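Local coordinates for protein trilobed Protease (Pyrococcus furiosus, PDB 2GOP) that probably hydrolyses peptides as a multi-domain protease, the part modelled here being its beta-propeller domain with open velcro topology, at residues A74-N79 with S85-A90; R107-N112 with R116-V121; F154-T159 with D181-N186; V164-E169 with W205-E210. All coordinates share one frame; numbering follows the deposited sequence. Where two conformers were deposited one is given.

Interaction 1: A74-N79 with S85-A90; sequences AFMRAN and SEIWVA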
# COMPACT_ATOMS: atom_id res chain seq x y z
N ALA A 74 -17.16 3.43 21.49
CA ALA A 74 -16.94 2.10 20.95
C ALA A 74 -15.43 1.87 20.89
O ALA A 74 -14.65 2.81 20.73
CB ALA A 74 -17.57 1.97 19.56
N PHE A 75 -15.02 0.62 21.03
CA PHE A 75 -13.60 0.30 20.96
C PHE A 75 -13.39 -1.15 20.61
O PHE A 75 -14.33 -1.93 20.60
CB PHE A 75 -12.89 0.65 22.27
CG PHE A 75 -13.42 -0.08 23.48
CD1 PHE A 75 -14.49 0.42 24.20
CD2 PHE A 75 -12.82 -1.26 23.91
CE1 PHE A 75 -14.96 -0.24 25.34
CE2 PHE A 75 -13.28 -1.92 25.04
CZ PHE A 75 -14.35 -1.41 25.76
N MET A 76 -12.13 -1.50 20.36
CA MET A 76 -11.77 -2.85 19.99
C MET A 76 -10.92 -3.50 21.08
O MET A 76 -10.04 -2.86 21.65
CB MET A 76 -11.00 -2.83 18.69
CG MET A 76 -11.14 -4.09 17.87
SD MET A 76 -9.64 -4.42 16.92
CE MET A 76 -8.73 -5.21 18.24
N ARG A 77 -11.18 -4.78 21.34
CA ARG A 77 -10.38 -5.55 22.28
C ARG A 77 -9.90 -6.85 21.61
O ARG A 77 -10.69 -7.60 21.03
CB ARG A 77 -11.21 -5.84 23.54
CG ARG A 77 -10.43 -6.51 24.66
CD ARG A 77 -11.17 -6.39 25.99
NE ARG A 77 -11.09 -5.05 26.58
CZ ARG A 77 -11.98 -4.56 27.44
NH1 ARG A 77 -13.04 -5.27 27.81
NH2 ARG A 77 -11.83 -3.33 27.93
N ALA A 78 -8.60 -7.09 21.69
CA ALA A 78 -8.00 -8.29 21.13
C ALA A 78 -8.07 -9.42 22.14
O ALA A 78 -7.72 -9.23 23.31
CB ALA A 78 -6.55 -8.03 20.76
N ASN A 79 -8.55 -10.57 21.69
CA ASN A 79 -8.49 -11.80 22.47
C ASN A 79 -7.34 -12.64 21.93
O ASN A 79 -7.50 -13.35 20.93
CB ASN A 79 -9.81 -12.56 22.37
CG ASN A 79 -9.91 -13.71 23.34
OD1 ASN A 79 -8.92 -14.11 23.96
ND2 ASN A 79 -11.11 -14.27 23.48
N SER A 85 -10.81 -10.41 17.27
CA SER A 85 -10.93 -9.01 17.67
C SER A 85 -12.36 -8.78 18.06
O SER A 85 -13.27 -9.19 17.35
CB SER A 85 -10.57 -8.09 16.50
OG SER A 85 -9.47 -8.59 15.78
N GLU A 86 -12.57 -8.09 19.17
CA GLU A 86 -13.91 -7.87 19.66
C GLU A 86 -14.24 -6.41 19.60
O GLU A 86 -13.40 -5.57 19.93
CB GLU A 86 -14.02 -8.34 21.10
CG GLU A 86 -13.52 -9.76 21.33
CD GLU A 86 -13.23 -10.00 22.78
OE1 GLU A 86 -13.81 -9.28 23.62
OE2 GLU A 86 -12.41 -10.88 23.09
N ILE A 87 -15.46 -6.10 19.18
CA ILE A 87 -15.98 -4.75 19.29
C ILE A 87 -16.80 -4.64 20.57
O ILE A 87 -17.62 -5.51 20.88
CB ILE A 87 -16.82 -4.35 18.07
CG1 ILE A 87 -15.97 -4.42 16.79
CG2 ILE A 87 -17.41 -2.95 18.25
CD1 ILE A 87 -14.65 -3.62 16.83
N TRP A 88 -16.53 -3.56 21.32
CA TRP A 88 -17.17 -3.26 22.58
C TRP A 88 -17.81 -1.88 22.50
O TRP A 88 -17.41 -1.04 21.69
CB TRP A 88 -16.13 -3.23 23.71
CG TRP A 88 -15.71 -4.56 24.19
CD1 TRP A 88 -15.05 -5.52 23.49
CD2 TRP A 88 -15.91 -5.09 25.51
NE1 TRP A 88 -14.83 -6.61 24.28
CE2 TRP A 88 -15.35 -6.38 25.53
CE3 TRP A 88 -16.52 -4.59 26.67
CZ2 TRP A 88 -15.39 -7.19 26.66
CZ3 TRP A 88 -16.55 -5.40 27.78
CH2 TRP A 88 -15.99 -6.67 27.78
N VAL A 89 -18.78 -1.65 23.38
CA VAL A 89 -19.35 -0.33 23.58
C VAL A 89 -19.42 -0.03 25.08
O VAL A 89 -19.94 -0.84 25.84
CB VAL A 89 -20.75 -0.21 22.93
CG1 VAL A 89 -21.35 1.16 23.19
CG2 VAL A 89 -20.64 -0.47 21.42
N ALA A 90 -18.89 1.12 25.48
CA ALA A 90 -18.96 1.59 26.85
C ALA A 90 -19.91 2.78 26.93
O ALA A 90 -19.88 3.68 26.09
CB ALA A 90 -17.58 2.00 27.35
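R77 and E86 form a doubly hydrogen-bonded backbone pair of this antiparallel hairpin, which supplies the two central strands of a four-stranded propeller blade: R77 N to E86 O and E86 N to R77 O both measure 2.7 Å. F75 and W88 make the second hydrogen-bonded pair, with W88 N 2.8 Å from F75 O. On the face carrying these four side chains, W88 NE1 donates to E86 OE1 at 2.9 Å, the acceptor lying close to the indole plane, which restrains the indole's rotation. R77 comes over one face of the six-membered ring in a cation-pi contact, its CZ 4.3 Å from the ring centroid and 8° off the normal; the guanidinium is inclined 57° to the ring, with NH1 leading. Beyond the hairpin, the carbonyls of N60 and E59 hold R77 NE and NH2. A leucine in place of W88 would probably leave the R77 guanidinium without its aromatic partner and E86 OE1 without this N-H donor. On the other face M76 CG meets I87 CD1 at 3.7 Å. F75 keeps CG between its backbone N and carbonyl carbon (chi1 60°), which turns the ring under W88 CB, 3.5 Å from the F75 centroid.

Interaction 2: R107-N112 with R116-V121; sequences RSLEWN and RKLLIV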
# COMPACT_ATOMS: atom_id res chain seq x y z
N ARG A 107 -11.44 -3.67 10.18
CA ARG A 107 -10.87 -2.65 9.29
C ARG A 107 -11.27 -1.24 9.74
O ARG A 107 -10.45 -0.34 9.75
CB ARG A 107 -11.30 -2.87 7.84
CG ARG A 107 -10.57 -2.00 6.83
CD ARG A 107 -11.28 -1.94 5.50
NE ARG A 107 -10.40 -1.49 4.42
CZ ARG A 107 -9.61 -2.28 3.69
NH1 ARG A 107 -9.54 -3.60 3.92
NH2 ARG A 107 -8.87 -1.76 2.71
N SER A 108 -12.54 -1.05 10.06
CA SER A 108 -13.01 0.27 10.49
C SER A 108 -14.17 0.18 11.47
O SER A 108 -14.87 -0.83 11.54
CB SER A 108 -13.43 1.12 9.30
OG SER A 108 -14.43 0.45 8.56
N LEU A 109 -14.35 1.28 12.19
CA LEU A 109 -15.33 1.39 13.25
C LEU A 109 -15.81 2.84 13.29
O LEU A 109 -15.00 3.73 13.50
CB LEU A 109 -14.68 1.01 14.57
CG LEU A 109 -15.55 0.96 15.82
CD1 LEU A 109 -16.70 -0.04 15.63
CD2 LEU A 109 -14.64 0.60 16.99
N GLU A 110 -17.10 3.08 13.03
CA GLU A 110 -17.58 4.45 12.81
C GLU A 110 -19.01 4.60 13.31
O GLU A 110 -19.87 3.81 12.96
CB GLU A 110 -17.52 4.84 11.32
CG GLU A 110 -17.86 6.33 11.03
CD GLU A 110 -17.99 6.71 9.53
OE1 GLU A 110 -18.03 5.85 8.62
OE2 GLU A 110 -18.05 7.93 9.26
N TRP A 111 -19.24 5.63 14.11
CA TRP A 111 -20.57 5.97 14.57
C TRP A 111 -21.33 6.69 13.49
O TRP A 111 -20.77 7.53 12.78
CB TRP A 111 -20.50 6.91 15.77
CG TRP A 111 -20.12 6.26 17.05
CD1 TRP A 111 -18.92 6.32 17.65
CD2 TRP A 111 -20.97 5.49 17.91
NE1 TRP A 111 -18.94 5.63 18.84
CE2 TRP A 111 -20.19 5.11 19.02
CE3 TRP A 111 -22.30 5.09 17.86
CZ2 TRP A 111 -20.70 4.33 20.07
CZ3 TRP A 111 -22.81 4.31 18.90
CH2 TRP A 111 -22.01 3.95 19.99
N ASN A 112 -22.62 6.38 13.40
CA ASN A 112 -23.59 7.22 12.72
C ASN A 112 -23.77 8.54 13.48
O ASN A 112 -23.57 8.61 14.69
CB ASN A 112 -24.92 6.47 12.61
CG ASN A 112 -25.97 7.24 11.84
OD1 ASN A 112 -26.47 8.26 12.32
ND2 ASN A 112 -26.29 6.79 10.62
N ARG A 116 -26.25 6.30 17.75
CA ARG A 116 -26.98 5.07 18.06
C ARG A 116 -26.52 3.93 17.16
O ARG A 116 -26.24 2.83 17.66
CB ARG A 116 -28.49 5.33 17.94
CG ARG A 116 -29.36 4.11 17.97
CD ARG A 116 -30.79 4.45 17.56
NE ARG A 116 -31.29 3.43 16.63
CZ ARG A 116 -31.65 3.65 15.36
NH1 ARG A 116 -31.66 4.87 14.83
NH2 ARG A 116 -32.06 2.62 14.62
N LYS A 117 -26.43 4.17 15.86
CA LYS A 117 -25.94 3.15 14.93
C LYS A 117 -24.41 3.18 14.77
O LYS A 117 -23.78 4.24 14.75
CB LYS A 117 -26.60 3.28 13.57
CG LYS A 117 -28.12 3.16 13.61
CD LYS A 117 -28.73 2.99 12.22
CE LYS A 117 -28.57 4.22 11.32
NZ LYS A 117 -29.39 5.41 11.73
N LEU A 118 -23.85 1.98 14.62
CA LEU A 118 -22.41 1.79 14.55
C LEU A 118 -22.08 0.92 13.32
O LEU A 118 -22.62 -0.18 13.15
CB LEU A 118 -21.96 1.13 15.85
CG LEU A 118 -20.49 1.01 16.22
CD1 LEU A 118 -19.78 2.37 16.19
CD2 LEU A 118 -20.39 0.35 17.60
N LEU A 119 -21.22 1.44 12.43
CA LEU A 119 -20.76 0.71 11.25
C LEU A 119 -19.43 0.03 11.56
O LEU A 119 -18.45 0.70 11.88
CB LEU A 119 -20.57 1.64 10.05
CG LEU A 119 -20.02 0.96 8.77
CD1 LEU A 119 -21.02 -0.09 8.25
CD2 LEU A 119 -19.67 1.98 7.69
N ILE A 120 -19.43 -1.30 11.44
CA ILE A 120 -18.23 -2.11 11.61
C ILE A 120 -17.91 -2.78 10.28
O ILE A 120 -18.77 -3.45 9.68
CB ILE A 120 -18.45 -3.21 12.67
CG1 ILE A 120 -18.95 -2.60 13.99
CG2 ILE A 120 -17.15 -4.00 12.90
CD1 ILE A 120 -19.73 -3.56 14.83
N VAL A 121 -16.67 -2.62 9.82
CA VAL A 121 -16.19 -3.32 8.64
C VAL A 121 -14.99 -4.21 9.01
O VAL A 121 -14.07 -3.78 9.72
CB VAL A 121 -15.85 -2.35 7.48
CG1 VAL A 121 -15.44 -3.11 6.24
CG2 VAL A 121 -17.05 -1.44 7.19
O HOH W 1 -16.75 1.50 9.70
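A classic beta bulge marks one end of this antiparallel hairpin: R107 and S108 both face V121, and V121 O accepts from R107 N at 2.7 Å and from S108 N at 3.1 Å. S108 and V121 also form a hydrogen-bonded pair; past them E110 pairs with L119 in the same way, while L109 with I120 and W111 with L118 are non-hydrogen-bonded pairs. At the turn end N112 N reaches K117 O at 2.8 Å.

The side chains of L109, W111, L118 and I120 share one sheet face. L118 CD1 sits over the centre of the W111 indole, 3.9 Å from the centroid of the five-membered ring and 15° off its normal, a CH-pi contact. L118 CG stands anti to the backbone N (chi1 -168°), a torsion that carries this methyl across to the facing strand. L109 CD1 lies 3.8 Å from I120 CG1, these two chains running side by side in the same direction. Outside the pair, R65 O accepts from W111 NE1, and A74 of the preceding blade covers part of this face.

On the other face a water joins S108 OG, at 2.8 Å, to the backbone carbonyl L119 O, to which it donates. N112 and K117 run alongside one another, ND2 3.5 Å from CE. N112 ND2 and K117 NZ both reach D181 OD1, while D114 receives K117 NZ at its carboxylate and gives its backbone N-H to N112 OD1. The result is the first hairpin of a four-stranded propeller blade, with an apolar face turned to the blade before and a mixed face turned to the blade after.

Interaction 3: F154-T159 with D181-N186; sequences FWIFDT and DKIVVN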
# COMPACT_ATOMS: atom_id res chain seq x y z
N PHE A 154 -19.68 -6.17 6.35
CA PHE A 154 -20.19 -4.91 6.87
C PHE A 154 -21.33 -5.20 7.87
O PHE A 154 -22.33 -5.84 7.51
CB PHE A 154 -20.72 -4.03 5.73
CG PHE A 154 -19.66 -3.60 4.72
CD1 PHE A 154 -19.07 -4.52 3.86
CD2 PHE A 154 -19.31 -2.26 4.60
CE1 PHE A 154 -18.12 -4.12 2.92
CE2 PHE A 154 -18.36 -1.86 3.67
CZ PHE A 154 -17.77 -2.80 2.82
N TRP A 155 -21.17 -4.74 9.10
CA TRP A 155 -22.22 -4.85 10.11
C TRP A 155 -22.72 -3.46 10.52
O TRP A 155 -21.92 -2.56 10.80
CB TRP A 155 -21.71 -5.51 11.38
CG TRP A 155 -21.22 -6.91 11.30
CD1 TRP A 155 -21.94 -8.03 11.50
CD2 TRP A 155 -19.85 -7.33 11.13
NE1 TRP A 155 -21.13 -9.14 11.42
CE2 TRP A 155 -19.84 -8.73 11.19
CE3 TRP A 155 -18.65 -6.66 10.89
CZ2 TRP A 155 -18.67 -9.48 11.03
CZ3 TRP A 155 -17.49 -7.40 10.73
CH2 TRP A 155 -17.51 -8.80 10.79
N ILE A 156 -24.04 -3.29 10.58
CA ILE A 156 -24.62 -2.14 11.25
C ILE A 156 -25.18 -2.63 12.57
O ILE A 156 -26.07 -3.48 12.60
CB ILE A 156 -25.71 -1.46 10.42
CG1 ILE A 156 -25.14 -0.99 9.08
CG2 ILE A 156 -26.30 -0.26 11.16
CD1 ILE A 156 -26.13 -0.19 8.24
N PHE A 157 -24.62 -2.13 13.67
CA PHE A 157 -25.08 -2.46 14.99
C PHE A 157 -25.86 -1.28 15.57
O PHE A 157 -25.47 -0.12 15.42
CB PHE A 157 -23.90 -2.80 15.91
CG PHE A 157 -24.32 -3.42 17.20
CD1 PHE A 157 -24.49 -4.79 17.31
CD2 PHE A 157 -24.58 -2.62 18.31
CE1 PHE A 157 -24.90 -5.36 18.50
CE2 PHE A 157 -24.99 -3.20 19.51
CZ PHE A 157 -25.15 -4.55 19.60
N ASP A 158 -26.97 -1.60 16.24
CA ASP A 158 -27.86 -0.62 16.82
C ASP A 158 -27.74 -0.70 18.33
O ASP A 158 -28.05 -1.72 18.92
CB ASP A 158 -29.29 -0.93 16.37
CG ASP A 158 -30.33 -0.00 16.99
OD1 ASP A 158 -29.96 1.01 17.62
OD2 ASP A 158 -31.53 -0.31 16.86
N THR A 159 -27.30 0.39 18.96
CA THR A 159 -27.15 0.41 20.42
C THR A 159 -28.50 0.48 21.17
O THR A 159 -28.57 0.13 22.34
CB THR A 159 -26.26 1.59 20.88
OG1 THR A 159 -26.89 2.83 20.55
CG2 THR A 159 -24.90 1.51 20.24
N ASP A 181 -27.70 8.34 6.70
CA ASP A 181 -28.14 6.99 7.06
C ASP A 181 -27.80 5.93 6.02
O ASP A 181 -28.15 4.75 6.18
CB ASP A 181 -29.64 6.98 7.37
CG ASP A 181 -29.95 7.46 8.77
OD1 ASP A 181 -29.10 7.28 9.70
OD2 ASP A 181 -31.04 8.02 8.95
N LYS A 182 -27.11 6.33 4.96
CA LYS A 182 -26.67 5.40 3.94
C LYS A 182 -25.20 5.05 4.14
O LYS A 182 -24.48 5.70 4.89
CB LYS A 182 -26.87 6.00 2.55
CG LYS A 182 -28.30 6.34 2.23
CD LYS A 182 -28.49 6.62 0.75
CE LYS A 182 -29.88 7.20 0.45
NZ LYS A 182 -30.15 7.37 -1.00
N ILE A 183 -24.76 3.99 3.48
CA ILE A 183 -23.37 3.60 3.52
C ILE A 183 -22.80 3.70 2.11
O ILE A 183 -23.39 3.17 1.14
CB ILE A 183 -23.18 2.18 4.10
CG1 ILE A 183 -23.70 2.12 5.55
CG2 ILE A 183 -21.72 1.79 4.09
CD1 ILE A 183 -24.13 0.74 5.97
N VAL A 184 -21.68 4.39 1.99
CA VAL A 184 -20.97 4.49 0.72
C VAL A 184 -19.92 3.40 0.72
O VAL A 184 -19.10 3.34 1.63
CB VAL A 184 -20.31 5.87 0.58
CG1 VAL A 184 -19.39 5.92 -0.66
CG2 VAL A 184 -21.40 6.95 0.54
N VAL A 185 -19.95 2.55 -0.30
CA VAL A 185 -19.15 1.34 -0.32
C VAL A 185 -18.19 1.35 -1.50
O VAL A 185 -18.62 1.47 -2.65
CB VAL A 185 -20.04 0.10 -0.39
CG1 VAL A 185 -19.19 -1.18 -0.42
CG2 VAL A 185 -21.00 0.07 0.80
N ASN A 186 -16.90 1.21 -1.18
CA ASN A 186 -15.83 1.12 -2.16
C ASN A 186 -15.47 -0.35 -2.39
O ASN A 186 -15.11 -1.04 -1.45
CB ASN A 186 -14.58 1.85 -1.67
CG ASN A 186 -14.88 3.25 -1.18
OD1 ASN A 186 -15.38 4.06 -1.93
ND2 ASN A 186 -14.54 3.54 0.08
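F154 and V185 approach from opposite directions, F154 CZ coming to 3.9 Å from V185 CG1, with the methyl placed obliquely to the phenyl ring. Beside them I156 and I183 reach toward each other tip to tip; the modelled gap between their two CD1 atoms is implausibly short, so the ends of these chains are doubtful in detail, and the more reliable evidence is their opposed direction. All four residues are buried, and the contact between the segments is purely apolar. The closest CA atoms, those of F154 and V185, are 9.6 Å apart, which is the spacing of two sheets laid face against face and not of paired strands.

F154 CG stands anti to the carbonyl carbon (chi1 -64°), which directs the ring across to strand 182-188. Residues F154 and I156 share one side of strand 151-158, as I183 and V185 share one side of strand 182-188.

Further out, W178 touches both I156 and I183, and L119 touches I183, which widens the apolar layer toward the inner strands. V121 borders F154 on its own sheet, and the ring of F168 is stacked on that of F154. Strand 151-158 is bonded through its backbone to strands on both of its sides, a scaffold that fixes where these side chains stand. Such an apolar layer between neighbouring sheets is characteristic of blade-to-blade packing in a beta-propeller.

Interaction 4: V164-E169 with W205-E210; sequences VIEEFE and WEDGKE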
# COMPACT_ATOMS: atom_id res chain seq x y z
N VAL A 164 -27.22 -6.55 15.82
CA VAL A 164 -26.88 -6.27 14.43
C VAL A 164 -28.18 -6.20 13.66
O VAL A 164 -28.99 -7.13 13.74
CB VAL A 164 -25.98 -7.38 13.80
CG1 VAL A 164 -25.77 -7.11 12.31
CG2 VAL A 164 -24.65 -7.46 14.51
N ILE A 165 -28.40 -5.11 12.93
CA ILE A 165 -29.66 -4.90 12.19
C ILE A 165 -29.48 -5.03 10.69
O ILE A 165 -30.44 -5.28 9.97
CB ILE A 165 -30.33 -3.54 12.52
CG1 ILE A 165 -29.35 -2.37 12.36
CG2 ILE A 165 -30.90 -3.56 13.94
CD1 ILE A 165 -30.02 -1.01 12.43
N GLU A 166 -28.25 -4.82 10.21
CA GLU A 166 -27.89 -5.06 8.83
C GLU A 166 -26.51 -5.71 8.77
O GLU A 166 -25.65 -5.43 9.62
CB GLU A 166 -27.91 -3.77 8.01
CG GLU A 166 -29.31 -3.33 7.52
CD GLU A 166 -29.89 -2.12 8.24
OE1 GLU A 166 -29.16 -1.46 9.02
OE2 GLU A 166 -31.08 -1.81 8.01
N GLU A 167 -26.31 -6.57 7.79
CA GLU A 167 -25.05 -7.27 7.58
C GLU A 167 -24.94 -7.64 6.10
O GLU A 167 -25.88 -8.20 5.53
CB GLU A 167 -24.97 -8.51 8.48
CG GLU A 167 -23.81 -9.46 8.15
CD GLU A 167 -23.47 -10.44 9.27
OE1 GLU A 167 -24.26 -10.59 10.22
OE2 GLU A 167 -22.40 -11.08 9.19
N PHE A 168 -23.83 -7.30 5.47
CA PHE A 168 -23.61 -7.75 4.09
C PHE A 168 -22.14 -7.95 3.81
O PHE A 168 -21.28 -7.51 4.57
CB PHE A 168 -24.23 -6.78 3.07
CG PHE A 168 -23.65 -5.39 3.09
CD1 PHE A 168 -22.61 -5.04 2.24
CD2 PHE A 168 -24.18 -4.42 3.94
CE1 PHE A 168 -22.10 -3.76 2.24
CE2 PHE A 168 -23.68 -3.15 3.95
CZ PHE A 168 -22.64 -2.81 3.09
N GLU A 169 -21.87 -8.64 2.71
CA GLU A 169 -20.51 -8.96 2.31
C GLU A 169 -20.18 -8.32 0.97
O GLU A 169 -21.03 -8.21 0.09
CB GLU A 169 -20.35 -10.48 2.24
CG GLU A 169 -20.37 -11.15 3.60
CD GLU A 169 -20.10 -12.64 3.53
OE1 GLU A 169 -20.16 -13.22 2.43
OE2 GLU A 169 -19.84 -13.24 4.60
N TRP A 205 -25.49 2.39 -0.31
CA TRP A 205 -26.19 1.23 0.19
C TRP A 205 -27.17 1.63 1.28
O TRP A 205 -26.84 2.44 2.16
CB TRP A 205 -25.15 0.25 0.76
CG TRP A 205 -25.65 -1.15 1.04
CD1 TRP A 205 -25.52 -2.25 0.23
CD2 TRP A 205 -26.33 -1.60 2.22
NE1 TRP A 205 -26.09 -3.35 0.83
CE2 TRP A 205 -26.60 -2.98 2.05
CE3 TRP A 205 -26.76 -0.97 3.40
CZ2 TRP A 205 -27.26 -3.74 3.01
CZ3 TRP A 205 -27.42 -1.73 4.36
CH2 TRP A 205 -27.66 -3.10 4.16
N GLU A 206 -28.38 1.09 1.23
CA GLU A 206 -29.34 1.26 2.31
C GLU A 206 -30.39 0.15 2.28
O GLU A 206 -30.91 -0.20 1.22
CB GLU A 206 -30.02 2.63 2.25
CG GLU A 206 -30.86 2.94 3.50
CD GLU A 206 -31.42 4.36 3.53
OE1 GLU A 206 -31.60 4.96 2.45
OE2 GLU A 206 -31.69 4.87 4.64
N ASP A 207 -30.69 -0.40 3.46
CA ASP A 207 -31.77 -1.36 3.64
C ASP A 207 -31.71 -2.52 2.64
O ASP A 207 -32.72 -2.89 2.04
CB ASP A 207 -33.12 -0.65 3.53
CG ASP A 207 -34.30 -1.55 3.89
OD1 ASP A 207 -34.29 -2.15 4.99
OD2 ASP A 207 -35.24 -1.66 3.08
N GLY A 208 -30.51 -3.06 2.44
CA GLY A 208 -30.31 -4.24 1.61
C GLY A 208 -30.19 -3.98 0.11
O GLY A 208 -29.96 -4.91 -0.66
N LYS A 209 -30.36 -2.72 -0.30
CA LYS A 209 -30.31 -2.36 -1.71
C LYS A 209 -29.20 -1.35 -1.92
O LYS A 209 -28.81 -0.65 -0.99
CB LYS A 209 -31.66 -1.79 -2.17
CG LYS A 209 -32.83 -2.79 -2.00
CD LYS A 209 -34.12 -2.11 -1.54
CE LYS A 209 -35.08 -1.85 -2.70
NZ LYS A 209 -36.06 -0.75 -2.39
N GLU A 210 -28.67 -1.31 -3.14
CA GLU A 210 -27.56 -0.44 -3.45
C GLU A 210 -27.68 0.10 -4.85
O GLU A 210 -28.42 -0.43 -5.68
CB GLU A 210 -26.23 -1.18 -3.28
CG GLU A 210 -25.78 -2.00 -4.49
CD GLU A 210 -24.57 -2.86 -4.21
OE1 GLU A 210 -23.88 -2.64 -3.17
OE2 GLU A 210 -24.31 -3.76 -5.04
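F168 and W205 stack face to face, the centroids of the phenyl and of the five-membered indole ring 3.9 Å apart and the planes 20° from parallel. F168 CE2 lies 3.4 Å above the indole plane, over its centre, and the two side chains come in antiparallel, one overlapping the other. The other face of the indole is taken by backbone from its own segment: G208 N stands 3.2 Å above the plane, displaced toward the rim, with K209 O nearby on the same side. At the ring edge, in plane, are E166 CG, whose position is doubtful because this side chain has two conformers, and E210 OE1, whose salt-bridge partner is K170.

The ring is thus held between a strand of one propeller blade and a beta hairpin of the next. Strand 163-171 is the last strand of its sheet, and W205 lies just before the type I' turn from E206 to K209, closed by E206 N to K209 O at 2.9 Å and K209 N to E206 O at 3.0 Å. F168 reaches across with CG between the backbone N and the carbonyl carbon (chi1 62°). An alanine here in place of W205 would probably open a gap between F168 and the G208 backbone and leave the phenyl ring without its stacking partner across the blades. W205 also touches I183 and V185, side chains of the adjacent strand in its own sheet, to which W205 N is bonded at I183 O.

Overall arrangement
Interactions 1 and 2 are hairpins of neighbouring blades, centres 12 Å apart, and meet where A74 CB lies 3.8 Å from L118 CD2. Interaction 2 passes directly to interaction 3, 7 Å away centre to centre: strands 117-123 and 151-158 are paired, with L118 N 2.8 Å from F157 O. Interactions 3 and 4, also 7 Å apart between centres, alternate along the chain and join the same two blades, interaction 4 lying farther from the chain centre, at 22 Å against 15 Å. Interaction 1 stays clear of interaction 4, nearest atoms about 9 Å apart.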